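Local coordinates for protein polyprenyl synthetase (Zymomonas mobilis subsp. mobilis, PDB 4KKM) that probably condenses isopentenyl diphosphate with allylic diphosphates into longer prenyl diphosphates such as farnesyl diphosphate, as a metal-dependent trans-prenyltransferase, at residues Gln203-Glu216 and Leu232-Gln244. Residues are numbered along the deposited sequence; the frame is centred on the assembly and turned at random.
Sequences QQLKTGALFGFCLE and LKAYARDIGLAFQ
In the all-helical isoprenoid synthase fold, helix 208-221 and helix 226-253 pack as a near-antiparallel pair; the axes of 208-216 and 232-244 approach to 8.1 Å at 149°, with Ala236 CB resting on Gly212 CA at 3.7 Å where the backbones draw close. The chain leaves helical geometry at Thr207, between helices 196-206 and 208-221; just before it, the amide of Gln203 lies flat against helix 226-253. With CG anti to the backbone N (chi1 -180°) and the chain bent at chi2, the Gln203 amide lies over the Gly240-Leu241 peptide, and NE2 stands 3.1 Å from Gly240 C. A CB on Gly240 would clash with that nitrogen. NE2 donates to Thr207 OG1 (3.3 Å, 161°), nearly in the amide plane, and to a water held by Ala236 O; OE1 is hydrogen-bonded to a second water, which also bonds Arg237 O. Shortening Gln203 to an alanine is likely to open a gap over the Gly240-Leu241 peptide and leave Thr207 OG1 without its amide donor and both waters without their amide partner. Thr207 OG1 and Gln244 OE1 share a third water, while Gln244 NE2 is bonded to Asp248; Thr207 lies about 10 Å, side chain to ion, from the calcium bound by Asp108 and Asp114. Phe211 points its edge at the face of Phe243 in a T-shaped stack, centroids 5.6 Å apart, and also packs against helix 71-80. One turn further on, Leu215 sets CG against Leu232 O and lays CD1 against Tyr235 CD1 (3.6 Å), crossing that side chain at about a right angle. At the partly exposed border, Lys233 bends at chi3 and its NZ forms a salt bridge with Glu216 OE1, donating a hydrogen bond at 3.1 Å from above the carboxylate plane.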
# COMPACT_ATOMS: atom_id res chain seq x y z
N GLN B 203 15.82 -14.04 -0.91
CA GLN B 203 16.44 -12.96 -0.14
C GLN B 203 16.39 -11.63 -0.89
O GLN B 203 16.03 -10.61 -0.30
CB GLN B 203 17.90 -13.29 0.21
CG GLN B 203 18.62 -12.21 1.02
CD GLN B 203 19.18 -11.09 0.16
OE1 GLN B 203 19.83 -11.34 -0.86
NE2 GLN B 203 18.93 -9.84 0.56
N GLN B 204 16.76 -11.64 -2.17
CA GLN B 204 16.76 -10.42 -2.98
C GLN B 204 15.43 -9.68 -2.89
O GLN B 204 15.38 -8.45 -2.84
CB GLN B 204 17.07 -10.74 -4.44
CG GLN B 204 18.50 -11.18 -4.72
CD GLN B 204 18.67 -11.73 -6.13
OE1 GLN B 204 17.69 -12.04 -6.82
NE2 GLN B 204 19.92 -11.85 -6.57
N LEU B 205 14.34 -10.45 -2.87
CA LEU B 205 13.01 -9.85 -2.80
C LEU B 205 12.56 -9.57 -1.37
O LEU B 205 12.10 -8.46 -1.06
CB LEU B 205 11.98 -10.74 -3.50
CG LEU B 205 12.17 -10.98 -5.00
CD1 LEU B 205 11.06 -11.88 -5.54
CD2 LEU B 205 12.23 -9.66 -5.76
N LYS B 206 12.67 -10.56 -0.49
CA LYS B 206 12.11 -10.47 0.86
C LYS B 206 12.74 -9.39 1.73
O LYS B 206 12.04 -8.72 2.48
CB LYS B 206 12.19 -11.82 1.58
CG LYS B 206 11.49 -11.81 2.94
CD LYS B 206 11.44 -13.20 3.56
CE LYS B 206 10.97 -13.15 5.01
NZ LYS B 206 11.84 -13.94 5.92
N THR B 207 14.06 -9.24 1.64
CA THR B 207 14.75 -8.19 2.39
C THR B 207 15.59 -7.27 1.49
O THR B 207 15.76 -6.09 1.80
CB THR B 207 15.66 -8.76 3.49
OG1 THR B 207 16.63 -9.64 2.90
CG2 THR B 207 14.85 -9.54 4.52
N GLY B 208 16.11 -7.81 0.40
CA GLY B 208 16.94 -7.04 -0.52
C GLY B 208 16.22 -5.87 -1.17
O GLY B 208 16.82 -4.82 -1.42
N ALA B 209 14.94 -6.03 -1.45
CA ALA B 209 14.17 -4.99 -2.13
C ALA B 209 14.09 -3.70 -1.30
O ALA B 209 14.30 -2.61 -1.82
CB ALA B 209 12.79 -5.49 -2.47
N LEU B 210 13.79 -3.83 -0.01
CA LEU B 210 13.71 -2.63 0.84
C LEU B 210 15.08 -2.01 1.07
O LEU B 210 15.21 -0.79 1.13
CB LEU B 210 13.03 -2.91 2.18
CG LEU B 210 11.57 -3.40 2.20
CD1 LEU B 210 10.95 -3.07 3.55
CD2 LEU B 210 10.73 -2.81 1.06
N PHE B 211 16.11 -2.85 1.23
CA PHE B 211 17.48 -2.34 1.38
C PHE B 211 17.88 -1.59 0.12
O PHE B 211 18.46 -0.51 0.19
CB PHE B 211 18.47 -3.49 1.64
CG PHE B 211 18.32 -4.13 3.00
CD1 PHE B 211 18.01 -3.36 4.11
CD2 PHE B 211 18.48 -5.50 3.16
CE1 PHE B 211 17.87 -3.93 5.36
CE2 PHE B 211 18.34 -6.09 4.41
CZ PHE B 211 18.04 -5.30 5.51
N GLY B 212 17.56 -2.18 -1.03
CA GLY B 212 17.84 -1.53 -2.31
C GLY B 212 17.20 -0.15 -2.37
O GLY B 212 17.81 0.81 -2.83
N PHE B 213 15.96 -0.06 -1.89
CA PHE B 213 15.28 1.23 -1.88
C PHE B 213 16.02 2.26 -1.03
O PHE B 213 16.15 3.41 -1.42
CB PHE B 213 13.84 1.12 -1.37
CG PHE B 213 13.20 2.47 -1.18
CD1 PHE B 213 12.64 3.13 -2.26
CD2 PHE B 213 13.20 3.09 0.05
CE1 PHE B 213 12.06 4.39 -2.10
CE2 PHE B 213 12.65 4.35 0.21
CZ PHE B 213 12.08 4.99 -0.86
N CYS B 214 16.48 1.83 0.14
CA CYS B 214 17.17 2.74 1.05
C CYS B 214 18.38 3.40 0.39
O CYS B 214 18.60 4.61 0.53
CB CYS B 214 17.61 2.01 2.32
SG CYS B 214 16.25 1.47 3.36
N LEU B 215 19.16 2.60 -0.33
CA LEU B 215 20.38 3.08 -1.00
C LEU B 215 20.02 3.89 -2.24
O LEU B 215 20.60 4.95 -2.49
CB LEU B 215 21.30 1.91 -1.37
CG LEU B 215 22.32 1.47 -0.31
CD1 LEU B 215 23.40 2.53 -0.11
CD2 LEU B 215 21.64 1.13 1.02
N GLU B 216 19.05 3.40 -3.00
CA GLU B 216 18.65 4.09 -4.22
C GLU B 216 18.01 5.44 -3.88
O GLU B 216 18.19 6.42 -4.61
CB GLU B 216 17.71 3.23 -5.07
CG GLU B 216 17.35 3.87 -6.41
CD GLU B 216 16.55 2.95 -7.32
OE1 GLU B 216 16.12 1.87 -6.87
OE2 GLU B 216 16.34 3.32 -8.50
N LEU B 232 25.61 2.18 -5.30
CA LEU B 232 24.81 2.15 -4.08
C LEU B 232 23.86 0.95 -4.04
O LEU B 232 23.73 0.29 -3.01
CB LEU B 232 24.04 3.47 -3.91
CG LEU B 232 24.96 4.68 -3.75
CD1 LEU B 232 24.17 5.98 -3.61
CD2 LEU B 232 25.87 4.48 -2.56
N LYS B 233 23.20 0.65 -5.15
CA LYS B 233 22.33 -0.52 -5.18
C LYS B 233 23.13 -1.82 -5.02
O LYS B 233 22.65 -2.79 -4.43
CB LYS B 233 21.46 -0.55 -6.44
CG LYS B 233 20.42 0.56 -6.48
CD LYS B 233 19.38 0.33 -7.57
CE LYS B 233 18.29 -0.63 -7.10
NZ LYS B 233 17.20 -0.76 -8.11
N ALA B 234 24.36 -1.82 -5.53
CA ALA B 234 25.24 -2.97 -5.37
C ALA B 234 25.64 -3.17 -3.91
O ALA B 234 25.76 -4.30 -3.43
CB ALA B 234 26.49 -2.81 -6.25
N TYR B 235 25.86 -2.07 -3.20
CA TYR B 235 26.14 -2.13 -1.76
C TYR B 235 24.96 -2.77 -1.04
O TYR B 235 25.14 -3.64 -0.18
CB TYR B 235 26.41 -0.74 -1.20
CG TYR B 235 26.35 -0.62 0.32
CD1 TYR B 235 25.14 -0.46 0.98
CD2 TYR B 235 27.52 -0.63 1.08
CE1 TYR B 235 25.07 -0.34 2.36
CE2 TYR B 235 27.46 -0.51 2.48
CZ TYR B 235 26.23 -0.36 3.10
OH TYR B 235 26.15 -0.23 4.48
N ALA B 236 23.75 -2.32 -1.37
CA ALA B 236 22.54 -2.85 -0.75
C ALA B 236 22.39 -4.33 -1.03
O ALA B 236 22.00 -5.11 -0.16
CB ALA B 236 21.30 -2.12 -1.24
N ARG B 237 22.69 -4.72 -2.26
CA ARG B 237 22.57 -6.11 -2.67
C ARG B 237 23.50 -6.98 -1.82
O ARG B 237 23.11 -8.04 -1.32
CB ARG B 237 22.93 -6.23 -4.15
CG ARG B 237 23.05 -7.67 -4.65
CD ARG B 237 23.82 -7.72 -5.97
NE ARG B 237 25.24 -7.45 -5.75
CZ ARG B 237 26.06 -6.95 -6.67
NH1 ARG B 237 25.60 -6.65 -7.88
NH2 ARG B 237 27.34 -6.74 -6.37
N ASP B 238 24.73 -6.51 -1.65
CA ASP B 238 25.74 -7.28 -0.91
C ASP B 238 25.46 -7.34 0.59
O ASP B 238 25.53 -8.41 1.17
CB ASP B 238 27.16 -6.76 -1.20
CG ASP B 238 27.60 -7.05 -2.62
OD1 ASP B 238 26.97 -7.90 -3.28
OD2 ASP B 238 28.58 -6.43 -3.08
N ILE B 239 25.13 -6.21 1.22
CA ILE B 239 24.79 -6.26 2.65
C ILE B 239 23.50 -7.02 2.92
O ILE B 239 23.35 -7.65 3.96
CB ILE B 239 24.71 -4.87 3.33
CG1 ILE B 239 23.61 -4.00 2.71
CG2 ILE B 239 26.05 -4.16 3.29
CD1 ILE B 239 23.04 -2.96 3.66
N GLY B 240 22.56 -6.98 1.98
CA GLY B 240 21.32 -7.71 2.13
C GLY B 240 21.54 -9.22 2.15
O GLY B 240 20.97 -9.94 2.95
N LEU B 241 22.39 -9.70 1.25
CA LEU B 241 22.71 -11.12 1.24
C LEU B 241 23.49 -11.50 2.50
O LEU B 241 23.21 -12.51 3.13
CB LEU B 241 23.48 -11.51 -0.03
CG LEU B 241 23.93 -12.98 -0.13
CD1 LEU B 241 22.76 -13.90 0.16
CD2 LEU B 241 24.52 -13.27 -1.50
N ALA B 242 24.46 -10.66 2.87
CA ALA B 242 25.25 -10.91 4.07
C ALA B 242 24.37 -10.95 5.32
O ALA B 242 24.57 -11.79 6.19
CB ALA B 242 26.34 -9.86 4.22
N PHE B 243 23.42 -10.03 5.38
CA PHE B 243 22.46 -9.94 6.49
C PHE B 243 21.65 -11.23 6.62
O PHE B 243 21.44 -11.74 7.72
CB PHE B 243 21.55 -8.72 6.26
CG PHE B 243 20.60 -8.41 7.40
CD1 PHE B 243 21.05 -7.82 8.57
CD2 PHE B 243 19.24 -8.67 7.28
CE1 PHE B 243 20.17 -7.52 9.61
CE2 PHE B 243 18.35 -8.38 8.31
CZ PHE B 243 18.82 -7.80 9.48
N GLN B 244 21.20 -11.78 5.50
CA GLN B 244 20.42 -13.02 5.54
C GLN B 244 21.28 -14.22 5.93
O GLN B 244 20.85 -15.08 6.70
CB GLN B 244 19.73 -13.30 4.21
CG GLN B 244 18.80 -14.51 4.27
CD GLN B 244 17.74 -14.35 5.36
OE1 GLN B 244 17.08 -13.32 5.44
NE2 GLN B 244 17.60 -15.38 6.20
O HOH W 1 20.97 -9.38 -2.59
O HOH W 2 20.06 -7.10 -0.71
O HOH W 3 15.79 -12.31 3.21